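Local atomic coordinates of 6-phosphogluconolactonase (Shewanella baltica, PDB entry 3NWP), a protein that probably hydrolyses 6-phosphogluconolactone to 6-phosphogluconate, the second step of the oxidative pentose phosphate pathway. Residues Asp140-Cys144 against Ser145-Cys149; Gln28-Glu31 against Ala32-Arg36. One frame throughout, in Å; residues are numbered along the deposited sequence. Where two conformers were deposited one is given.

Overall arrangement
Strand 132-135 ties the two contacts together, because they sit toward its two ends. Contact 2 is the last part of helix 14-36, packed near the beginning of that strand; contact 1 is part of the loop that follows it. Their centres are about 31 Å apart, on opposite sides of the middle of the chain, and their nearest atoms stay about 16 Å from each other. Contact 1 is mostly buried and irregular, built from stacked rings, a shared carboxylate oxygen and a tight turn. Contact 2 is regular helix, half against the sheet and half in the open: L29, A32 and V33 face inward, while a glutamine-aspartate pair and a glutamate occupy the outer side.

Contact 1. Residues Asp140-Cys144 against Ser145-Cys149; sequences DGHTC and SWFPC
OD1 of D140 takes two N-H groups from H142, while the other oxygen of that carboxylate, OD2, lies at the edge of the F147 ring, 3.6 Å from CD1. The ring donor comes from ND1 at 2.7 Å, in the imidazole plane and on the syn lone pair of the carboxylate; the backbone N of H142 meets OD1 from above the carboxylate plane, closing an Asx turn. With its ring orientation fixed in this way, H142 stacks face to face on F147, centroids 4.0 Å apart and planes at 19°. Its CB also lies 3.2 Å from W146 O, a carbonyl oxygen with no hydrogen-bond partner in the model.

Further on the chain folds back, and W146 N reaches T143 O at 2.8 Å. C144 CB sits over the five-membered ring of the indole, 3.9 Å from its centroid, while T143 CG2 meets CE3.

The loop leaves the carboxyl end of strand 132-135, where Rossmann-like folds commonly place the active site. S145 OG bonds D72 and R175, W146 NE1 bonds L178 O, and the indole is packed among helices 153-158 and 180-184 and strand 175-178.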
loop_
_atom_site.group_PDB
_atom_site.type_symbol
_atom_site.label_atom_id
_atom_site.label_comp_id
_atom_site.label_asym_id
_atom_site.label_seq_id
_atom_site.Cartn_x
_atom_site.Cartn_y
_atom_site.Cartn_z
ATOM N N ASP A 140 13.904 -6.004 -4.606
ATOM C CA ASP A 140 13.680 -7.419 -4.854
ATOM C C ASP A 140 12.368 -7.762 -5.587
ATOM O O ASP A 140 12.033 -8.926 -5.760
ATOM C CB ASP A 140 13.738 -8.218 -3.513
ATOM C CG ASP A 140 12.631 -7.824 -2.544
ATOM O OD1 ASP A 140 11.967 -6.808 -2.784
ATOM O OD2 ASP A 140 12.468 -8.474 -1.467
ATOM N N GLY A 141 11.591 -6.725 -5.941
ATOM C CA GLY A 141 10.262 -6.938 -6.499
ATOM C C GLY A 141 9.105 -7.215 -5.569
ATOM O O GLY A 141 8.005 -7.478 -6.053
ATOM N N HIS A 142 9.349 -7.165 -4.251
ATOM C CA HIS A 142 8.273 -7.319 -3.276
ATOM C C HIS A 142 7.377 -6.092 -3.294
ATOM O O HIS A 142 7.816 -5.000 -3.712
ATOM C CB HIS A 142 8.779 -7.600 -1.832
ATOM C CG HIS A 142 9.043 -6.407 -0.979
ATOM N ND1 HIS A 142 10.266 -5.778 -0.915
ATOM C CD2 HIS A 142 8.234 -5.755 -0.102
ATOM C CE1 HIS A 142 10.202 -4.786 -0.036
ATOM N NE2 HIS A 142 8.981 -4.751 0.469
ATOM N N THR A 143 6.139 -6.287 -2.861
ATOM C CA THR A 143 5.217 -5.198 -2.562
ATOM C C THR A 143 4.447 -5.621 -1.321
ATOM O O THR A 143 4.505 -6.767 -0.907
ATOM C CB THR A 143 4.299 -4.891 -3.753
ATOM O OG1 THR A 143 3.541 -3.712 -3.463
ATOM C CG2 THR A 143 3.297 -6.021 -4.056
ATOM N N CYS A 144 3.768 -4.684 -0.673
ATOM C CA CYS A 144 3.176 -5.008 0.659
ATOM C C CYS A 144 4.252 -5.709 1.476
ATOM O O CYS A 144 5.407 -5.241 1.506
ATOM C CB CYS A 144 1.873 -5.787 0.536
ATOM S SG CYS A 144 0.617 -4.898 -0.448
ATOM N N SER A 145 3.914 -6.795 2.208
ATOM C CA SER A 145 4.935 -7.704 2.734
ATOM C C SER A 145 4.821 -9.069 2.056
ATOM O O SER A 145 4.946 -10.132 2.704
ATOM C CB SER A 145 4.972 -7.777 4.292
ATOM O OG SER A 145 5.651 -6.645 4.830
ATOM N N TRP A 146 4.603 -9.040 0.744
ATOM C CA TRP A 146 4.622 -10.209 -0.123
ATOM C C TRP A 146 6.037 -10.392 -0.592
ATOM O O TRP A 146 6.481 -9.775 -1.553
ATOM C CB TRP A 146 3.700 -10.061 -1.357
ATOM C CG TRP A 146 2.279 -9.646 -1.136
ATOM C CD1 TRP A 146 1.554 -9.580 0.057
ATOM C CD2 TRP A 146 1.410 -9.144 -2.154
ATOM N NE1 TRP A 146 0.292 -9.088 -0.191
ATOM C CE2 TRP A 146 0.197 -8.771 -1.534
ATOM C CE3 TRP A 146 1.559 -8.932 -3.527
ATOM C CZ2 TRP A 146 -0.864 -8.246 -2.259
ATOM C CZ3 TRP A 146 0.480 -8.391 -4.236
ATOM C CH2 TRP A 146 -0.685 -8.033 -3.592
ATOM N N PHE A 147 6.808 -11.181 0.146
ATOM C CA PHE A 147 8.217 -11.295 -0.096
ATOM C C PHE A 147 8.538 -12.623 -0.785
ATOM O O PHE A 147 8.063 -13.677 -0.323
ATOM C CB PHE A 147 8.989 -11.255 1.213
ATOM C CG PHE A 147 9.225 -9.885 1.753
ATOM C CD1 PHE A 147 10.329 -9.159 1.357
ATOM C CD2 PHE A 147 8.356 -9.327 2.688
ATOM C CE1 PHE A 147 10.564 -7.903 1.872
ATOM C CE2 PHE A 147 8.566 -8.061 3.159
ATOM C CZ PHE A 147 9.681 -7.348 2.766
ATOM N N PRO A 148 9.371 -12.583 -1.795
ATOM C CA PRO A 148 9.740 -13.829 -2.472
ATOM C C PRO A 148 10.627 -14.750 -1.604
ATOM O O PRO A 148 10.685 -15.939 -1.844
ATOM C CB PRO A 148 10.453 -13.347 -3.722
ATOM C CG PRO A 148 10.947 -11.990 -3.447
ATOM C CD PRO A 148 10.003 -11.399 -2.420
ATOM N N CYS A 149 11.217 -14.196 -0.565
ATOM C CA CYS A 149 12.040 -14.973 0.347
ATOM C C CYS A 149 11.252 -15.557 1.523
ATOM O O CYS A 149 11.872 -16.071 2.452
ATOM C CB CYS A 149 13.142 -14.046 0.872
ATOM S SG CYS A 149 12.492 -12.638 1.812
#

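Contact 2. Residues Gln28-Glu31 against Ala32-Arg36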
loop_
_atom_site.group_PDB
_atom_site.type_symbol
_atom_site.label_atom_id
_atom_site.label_comp_id
_atom_site.label_asym_id
_atom_site.label_seq_id
_atom_site.Cartn_x
_atom_site.Cartn_y
_atom_site.Cartn_z
ATOM N N GLN A 28 -10.121 11.240 -5.993
ATOM C CA GLN A 28 -10.760 9.929 -5.932
ATOM C C GLN A 28 -11.388 9.631 -4.575
ATOM O O GLN A 28 -12.470 9.074 -4.509
ATOM C CB GLN A 28 -9.834 8.782 -6.359
ATOM C CG GLN A 28 -9.629 8.782 -7.836
ATOM C CD GLN A 28 -8.610 7.816 -8.289
ATOM O OE1 GLN A 28 -7.603 7.585 -7.588
ATOM N NE2 GLN A 28 -8.815 7.242 -9.476
ATOM N N LEU A 29 -10.759 10.043 -3.482
ATOM C CA LEU A 29 -11.353 9.826 -2.157
ATOM C C LEU A 29 -12.618 10.683 -1.984
ATOM O O LEU A 29 -13.636 10.163 -1.495
ATOM C CB LEU A 29 -10.322 10.145 -1.067
ATOM C CG LEU A 29 -9.164 9.136 -0.984
ATOM C CD1 LEU A 29 -8.089 9.663 0.042
ATOM C CD2 LEU A 29 -9.633 7.675 -0.659
ATOM N N GLN A 30 -12.563 11.938 -2.408
ATOM C CA GLN A 30 -13.760 12.775 -2.323
ATOM C C GLN A 30 -14.886 12.245 -3.211
ATOM O O GLN A 30 -16.058 12.255 -2.804
ATOM C CB GLN A 30 -13.458 14.229 -2.603
ATOM C CG GLN A 30 -14.680 15.146 -2.367
ATOM C CD GLN A 30 -15.083 15.161 -0.924
ATOM O OE1 GLN A 30 -14.238 15.424 -0.056
ATOM N NE2 GLN A 30 -16.366 14.839 -0.642
ATOM N N GLU A 31 -14.583 11.764 -4.412
ATOM C CA GLU A 31 -15.644 11.209 -5.254
ATOM C C GLU A 31 -16.257 9.935 -4.617
ATOM O O GLU A 31 -17.463 9.633 -4.794
ATOM C CB GLU A 31 -15.077 10.924 -6.658
ATOM C CG GLU A 31 -14.690 12.163 -7.413
ATOM C CD GLU A 31 -13.767 11.954 -8.615
ATOM O OE1 GLU A 31 -13.253 10.837 -8.843
ATOM O OE2 GLU A 31 -13.529 12.962 -9.320
ATOM N N ALA A 32 -15.456 9.158 -3.883
ATOM C CA ALA A 32 -15.960 8.039 -3.149
ATOM C C ALA A 32 -16.840 8.444 -1.977
ATOM O O ALA A 32 -17.892 7.850 -1.800
ATOM C CB ALA A 32 -14.826 7.107 -2.702
ATOM N N VAL A 33 -16.442 9.448 -1.209
ATOM C CA VAL A 33 -17.291 10.010 -0.143
ATOM C C VAL A 33 -18.594 10.501 -0.768
ATOM O O VAL A 33 -19.698 10.202 -0.246
ATOM C CB VAL A 33 -16.618 11.106 0.632
ATOM C CG1 VAL A 33 -17.630 11.795 1.629
ATOM C CG2 VAL A 33 -15.393 10.578 1.385
ATOM N N ASP A 34 -18.527 11.237 -1.875
ATOM C CA ASP A 34 -19.764 11.699 -2.518
ATOM C C ASP A 34 -20.666 10.535 -2.894
ATOM O O ASP A 34 -21.892 10.581 -2.668
ATOM C CB ASP A 34 -19.491 12.557 -3.772
ATOM C CG ASP A 34 -18.790 13.868 -3.464
ATOM O OD1 ASP A 34 -18.749 14.317 -2.307
ATOM O OD2 ASP A 34 -18.258 14.448 -4.442
ATOM N N ALA A 35 -20.112 9.482 -3.493
ATOM C CA ALA A 35 -20.936 8.402 -3.993
ATOM C C ALA A 35 -21.478 7.536 -2.919
ATOM O O ALA A 35 -22.624 7.098 -3.034
ATOM C CB ALA A 35 -20.105 7.522 -5.009
ATOM N N ARG A 36 -20.693 7.232 -1.910
ATOM C CA ARG A 36 -20.996 6.185 -0.923
ATOM C C ARG A 36 -21.085 6.612 0.515
ATOM O O ARG A 36 -21.464 5.813 1.386
ATOM C CB ARG A 36 -19.997 5.029 -1.076
ATOM C CG ARG A 36 -20.227 4.220 -2.340
ATOM C CD ARG A 36 -19.130 3.146 -2.605
ATOM N NE ARG A 36 -17.873 3.766 -3.015
ATOM C CZ ARG A 36 -17.591 4.200 -4.229
ATOM N NH1 ARG A 36 -18.506 4.130 -5.216
ATOM N NH2 ARG A 36 -16.418 4.779 -4.471
#
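Q30 bends over the following turn, its side chain crossing that of D34, four residues on, at a slant so that the amide NE2 reaches the carboxylate. This is an i to i+4 side-chain pair on an alpha-helix, near the end of helix 14-36, one of the helices flanking the sheet of this Rossmann-like fold. CG of Q30 starts out anti to the backbone N (chi1 -174°), then the chain kinks at chi2 (65°), which carries NE2 along the axis to D34 OD1 at 3.0 Å. D34 OD1 lies close to the plane of the Q30 amide, whereas NE2 approaches it from above the carboxylate plane; the two flat groups are turned 45° apart. The other end of the amide is held too, since OE1 accepts from the backbone N of D62; with both ends bonded, the flip of the amide is settled.

Beneath this pair runs the ordinary ladder of helix bonds. D34 N to Q30 O, at 2.8 Å, is the shortest of those joining 28-31 to 32-36, so Q30 and D34 are linked through backbone and side chain alike. V33 N reaches L29 O at 2.9 Å, and A35 N reaches E31 O at 3.0 Å.

Toward the sheet the surface is apolar. L29 packs on L41 and V132, and A32 and V33 both touch A39 in the neighbouring strand 39-43. Q28 works along the same border, its amide bonded to Y190 and Q188, while R36 turns its guanidinium to a salt bridge with D131, just before strand 132-135. V33 lies beside the Q30 amide: its CG1 is 4.0 Å from Q30 NE2, and its CG2 lies 3.4 Å from L29 O.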